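Local coordinates for protein uncharacterized HTH-type transcriptional regulator YydK (Bacillus subtilis subsp. subtilis, PDB 3BWG) that probably binds DNA through a GntR-type winged helix-turn-helix domain and regulates transcription, with a UTRA domain as its likely effector-sensing part, at residues E101-P107 and E121-K127. Residues are numbered along the deposited sequence; the frame is centred on the assembly and turned at random.
Sequences ELDVRKP and EDIYYVK
Glu101, Asp103 and Arg105 form antiparallel hydrogen-bonded pairs with Lys127, Tyr125 and Ile123, the axes of strands 101-105 and 123-127 approaching to 4.7 Å with their directions at 171°. On the face carrying these residues, the guanidinium of Arg105 lies flat on Tyr125, planes 17° apart, its CZ 3.7 Å from the ring centroid (cation-pi). A bend at chi3 (-83°) folds the arginine back along its own strand, where it grips Asp103 side-on: NE meets the syn lone pair of OD1 at 2.9 Å, while NH2 reaches OD2. NH2 also makes a weak bond to Glu101 OE1, and Glu101 OE2 takes Lys127 NZ at 3.0 Å, completing a salt-bridge network of alternating charge. Replacing Arg105 by an alanine is likely to cost Asp103 its two-pronged partner and Tyr125 the cation over its face. On the other face, Val104 CG2 packs against Tyr124 CE2 at 3.6 Å and Leu102 CD1 touches Tyr124 and Val126. Beyond the strand end, Lys106 NZ bridges to Asp122 OD1 at 2.7 Å. Strand 95-105 is outermost within this chain's six-stranded sheet; strand 123-132 joins it to strand 135-145, where Glu141 hydrogen-bonds to Tyr125 OH, and Val157 of helix 154-157 touches Leu102 and Val126.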
ATOM      1  N   GLU B 101      -4.393   4.084 -28.544  1.00 39.47           N
ATOM      2  CA  GLU B 101      -5.676   4.711 -28.825  1.00 40.95           C
ATOM      3  C   GLU B 101      -5.949   5.875 -27.849  1.00 40.57           C
ATOM      4  O   GLU B 101      -5.540   5.846 -26.694  1.00 40.17           O
ATOM      5  CB  GLU B 101      -6.816   3.704 -28.670  1.00 41.00           C
ATOM      6  CG  GLU B 101      -7.051   2.725 -29.830  1.00 44.73           C
ATOM      7  CD  GLU B 101      -8.267   1.813 -29.556  1.00 45.73           C
ATOM      8  OE1 GLU B 101      -9.423   2.242 -29.796  1.00 48.13           O
ATOM      9  OE2 GLU B 101      -8.076   0.673 -29.075  1.00 46.31           O
ATOM     10  N   LEU B 102      -6.645   6.895 -28.326  1.00 38.97           N
ATOM     11  CA  LEU B 102      -7.181   7.923 -27.473  1.00 40.14           C
ATOM     12  C   LEU B 102      -8.359   8.429 -28.223  1.00 40.31           C
ATOM     13  O   LEU B 102      -8.211   8.841 -29.371  1.00 41.37           O
ATOM     14  CB  LEU B 102      -6.174   9.064 -27.252  1.00 39.45           C
ATOM     15  CG  LEU B 102      -6.644  10.406 -26.663  1.00 39.64           C
ATOM     16  CD1 LEU B 102      -7.148  10.331 -25.214  1.00 39.01           C
ATOM     17  CD2 LEU B 102      -5.545  11.448 -26.799  1.00 39.24           C
ATOM     18  N   ASP B 103      -9.536   8.354 -27.617  1.00 39.57           N
ATOM     19  CA  ASP B 103     -10.723   8.904 -28.239  1.00 39.77           C
ATOM     20  C   ASP B 103     -11.797   9.187 -27.191  1.00 39.94           C
ATOM     21  O   ASP B 103     -11.590   8.955 -26.005  1.00 38.71           O
ATOM     22  CB  ASP B 103     -11.235   7.976 -29.350  1.00 42.12           C
ATOM     23  CG  ASP B 103     -11.711   6.645 -28.830  1.00 44.54           C
ATOM     24  OD1 ASP B 103     -11.996   6.519 -27.618  1.00 45.74           O
ATOM     25  OD2 ASP B 103     -11.816   5.709 -29.638  1.00 45.67           O
ATOM     26  N   VAL B 104     -12.921   9.729 -27.649  1.00 39.35           N
ATOM     27  CA  VAL B 104     -14.095   9.888 -26.831  1.00 39.89           C
ATOM     28  C   VAL B 104     -15.038   8.789 -27.243  1.00 39.29           C
ATOM     29  O   VAL B 104     -15.174   8.501 -28.427  1.00 39.01           O
ATOM     30  CB  VAL B 104     -14.767  11.250 -27.033  1.00 39.91           C
ATOM     31  CG1 VAL B 104     -16.010  11.358 -26.114  1.00 37.67           C
ATOM     32  CG2 VAL B 104     -13.767  12.347 -26.765  1.00 40.20           C
ATOM     33  N   ARG B 105     -15.709   8.213 -26.246  1.00 40.09           N
ATOM     34  CA  ARG B 105     -16.317   6.899 -26.312  1.00 39.50           C
ATOM     35  C   ARG B 105     -17.344   6.838 -25.183  1.00 39.92           C
ATOM     36  O   ARG B 105     -17.179   7.488 -24.153  1.00 40.82           O
ATOM     37  CB  ARG B 105     -15.169   5.937 -25.979  1.00 39.95           C
ATOM     38  CG  ARG B 105     -15.338   4.528 -26.202  1.00 40.31           C
ATOM     39  CD  ARG B 105     -14.023   3.843 -25.900  1.00 40.52           C
ATOM     40  NE  ARG B 105     -13.085   3.880 -27.036  1.00 39.87           N
ATOM     41  CZ  ARG B 105     -12.447   2.815 -27.526  1.00 41.58           C
ATOM     42  NH1 ARG B 105     -12.625   1.601 -26.980  1.00 41.03           N
ATOM     43  NH2 ARG B 105     -11.602   2.965 -28.544  1.00 41.82           N
ATOM     44  N   LYS B 106     -18.394   6.047 -25.353  1.00 38.99           N
ATOM     45  CA  LYS B 106     -19.204   5.626 -24.219  1.00 39.52           C
ATOM     46  C   LYS B 106     -18.425   4.585 -23.366  1.00 38.81           C
ATOM     47  O   LYS B 106     -17.605   3.833 -23.897  1.00 37.18           O
ATOM     48  CB  LYS B 106     -20.583   5.086 -24.673  1.00 38.78           C
ATOM     49  CG  LYS B 106     -21.373   6.057 -25.519  1.00 38.45           C
ATOM     50  CD  LYS B 106     -21.587   7.384 -24.790  1.00 38.95           C
ATOM     51  CE  LYS B 106     -22.444   8.308 -25.617  1.00 39.28           C
ATOM     52  NZ  LYS B 106     -22.511   9.653 -24.967  1.00 39.01           N
ATOM     53  N   PRO B 107     -18.661   4.571 -22.035  1.00 37.95           N
ATOM     54  CA  PRO B 107     -17.930   3.607 -21.198  1.00 36.92           C
ATOM     55  C   PRO B 107     -18.481   2.184 -21.368  1.00 38.33           C
ATOM     56  O   PRO B 107     -19.691   2.013 -21.617  1.00 39.15           O
ATOM     57  CB  PRO B 107     -18.239   4.083 -19.756  1.00 37.46           C
ATOM     58  CG  PRO B 107     -19.605   4.821 -19.863  1.00 36.57           C
ATOM     59  CD  PRO B 107     -19.578   5.446 -21.259  1.00 37.82           C
ATOM     60  N   GLU B 121     -22.824   8.655 -20.433  1.00 43.38           N
ATOM     61  CA  GLU B 121     -21.880   9.730 -20.142  1.00 44.11           C
ATOM     62  C   GLU B 121     -20.554   9.480 -20.898  1.00 43.83           C
ATOM     63  O   GLU B 121     -20.000   8.369 -20.845  1.00 43.82           O
ATOM     64  CB  GLU B 121     -21.645   9.853 -18.627  1.00 43.66           C
ATOM     65  CG  GLU B 121     -22.863  10.281 -17.784  1.00 43.88           C
ATOM     66  CD  GLU B 121     -22.483  10.657 -16.330  1.00 44.61           C
ATOM     67  OE1 GLU B 121     -21.637  11.577 -16.122  1.00 45.06           O
ATOM     68  OE2 GLU B 121     -23.024  10.016 -15.392  1.00 44.76           O
ATOM     69  N   ASP B 122     -20.073  10.483 -21.630  1.00 41.25           N
ATOM     70  CA  ASP B 122     -18.813  10.340 -22.380  1.00 40.87           C
ATOM     71  C   ASP B 122     -17.596  10.099 -21.472  1.00 39.73           C
ATOM     72  O   ASP B 122     -17.475  10.695 -20.390  1.00 40.01           O
ATOM     73  CB  ASP B 122     -18.528  11.605 -23.187  1.00 42.07           C
ATOM     74  CG  ASP B 122     -19.454  11.778 -24.366  1.00 41.83           C
ATOM     75  OD1 ASP B 122     -20.133  10.805 -24.749  1.00 41.88           O
ATOM     76  OD2 ASP B 122     -19.478  12.891 -24.931  1.00 42.24           O
ATOM     77  N   ILE B 123     -16.709   9.210 -21.886  1.00 38.05           N
ATOM     78  CA  ILE B 123     -15.418   9.092 -21.214  1.00 38.60           C
ATOM     79  C   ILE B 123     -14.338   9.341 -22.261  1.00 39.57           C
ATOM     80  O   ILE B 123     -14.625   9.147 -23.453  1.00 39.12           O
ATOM     81  CB  ILE B 123     -15.233   7.729 -20.456  1.00 37.81           C
ATOM     82  CG1 ILE B 123     -15.467   6.487 -21.340  1.00 37.84           C
ATOM     83  CG2 ILE B 123     -16.218   7.657 -19.277  1.00 37.74           C
ATOM     84  CD1 ILE B 123     -14.216   5.865 -21.981  1.00 40.65           C
ATOM     85  N   TYR B 124     -13.152   9.813 -21.835  1.00 38.30           N
ATOM     86  CA  TYR B 124     -11.923   9.647 -22.627  1.00 39.16           C
ATOM     87  C   TYR B 124     -11.367   8.258 -22.425  1.00 40.25           C
ATOM     88  O   TYR B 124     -11.209   7.824 -21.283  1.00 39.72           O
ATOM     89  CB  TYR B 124     -10.828  10.606 -22.206  1.00 39.68           C
ATOM     90  CG  TYR B 124     -10.941  11.906 -22.891  1.00 39.80           C
ATOM     91  CD1 TYR B 124     -11.444  13.027 -22.221  1.00 39.46           C
ATOM     92  CD2 TYR B 124     -10.616  12.012 -24.227  1.00 38.38           C
ATOM     93  CE1 TYR B 124     -11.567  14.238 -22.871  1.00 39.42           C
ATOM     94  CE2 TYR B 124     -10.759  13.219 -24.911  1.00 39.14           C
ATOM     95  CZ  TYR B 124     -11.218  14.322 -24.234  1.00 40.02           C
ATOM     96  OH  TYR B 124     -11.347  15.506 -24.918  1.00 40.94           O
ATOM     97  N   TYR B 125     -11.033   7.576 -23.523  1.00 39.49           N
ATOM     98  CA  TYR B 125     -10.479   6.240 -23.414  1.00 40.90           C
ATOM     99  C   TYR B 125      -9.037   6.260 -23.826  1.00 41.40           C
ATOM    100  O   TYR B 125      -8.715   6.767 -24.890  1.00 40.92           O
ATOM    101  CB  TYR B 125     -11.254   5.277 -24.319  1.00 40.54           C
ATOM    102  CG  TYR B 125     -10.615   3.920 -24.506  1.00 41.15           C
ATOM    103  CD1 TYR B 125     -10.743   2.941 -23.518  1.00 41.52           C
ATOM    104  CD2 TYR B 125      -9.912   3.593 -25.685  1.00 41.23           C
ATOM    105  CE1 TYR B 125     -10.174   1.712 -23.669  1.00 41.58           C
ATOM    106  CE2 TYR B 125      -9.348   2.328 -25.852  1.00 40.73           C
ATOM    107  CZ  TYR B 125      -9.480   1.402 -24.821  1.00 41.21           C
ATOM    108  OH  TYR B 125      -8.963   0.129 -24.902  1.00 40.70           O
ATOM    109  N   VAL B 126      -8.164   5.685 -23.009  1.00 41.15           N
ATOM    110  CA  VAL B 126      -6.772   5.588 -23.424  1.00 41.57           C
ATOM    111  C   VAL B 126      -6.201   4.183 -23.361  1.00 41.56           C
ATOM    112  O   VAL B 126      -6.506   3.410 -22.445  1.00 41.84           O
ATOM    113  CB  VAL B 126      -5.833   6.740 -22.849  1.00 43.51           C
ATOM    114  CG1 VAL B 126      -6.591   7.764 -22.045  1.00 41.55           C
ATOM    115  CG2 VAL B 126      -4.535   6.229 -22.204  1.00 43.16           C
ATOM    116  N   LYS B 127      -5.474   3.815 -24.406  1.00 38.94           N
ATOM    117  CA  LYS B 127      -4.842   2.525 -24.475  1.00 38.78           C
ATOM    118  C   LYS B 127      -3.364   2.834 -24.771  1.00 39.10           C
ATOM    119  O   LYS B 127      -3.061   3.529 -25.761  1.00 37.52           O
ATOM    120  CB  LYS B 127      -5.472   1.688 -25.586  1.00 38.34           C
ATOM    121  CG  LYS B 127      -4.866   0.283 -25.681  1.00 41.60           C
ATOM    122  CD  LYS B 127      -5.205  -0.478 -26.978  1.00 42.50           C
ATOM    123  CE  LYS B 127      -6.586  -1.123 -26.869  1.00 44.48           C
ATOM    124  NZ  LYS B 127      -6.851  -1.884 -28.145  1.00 46.38           N
TER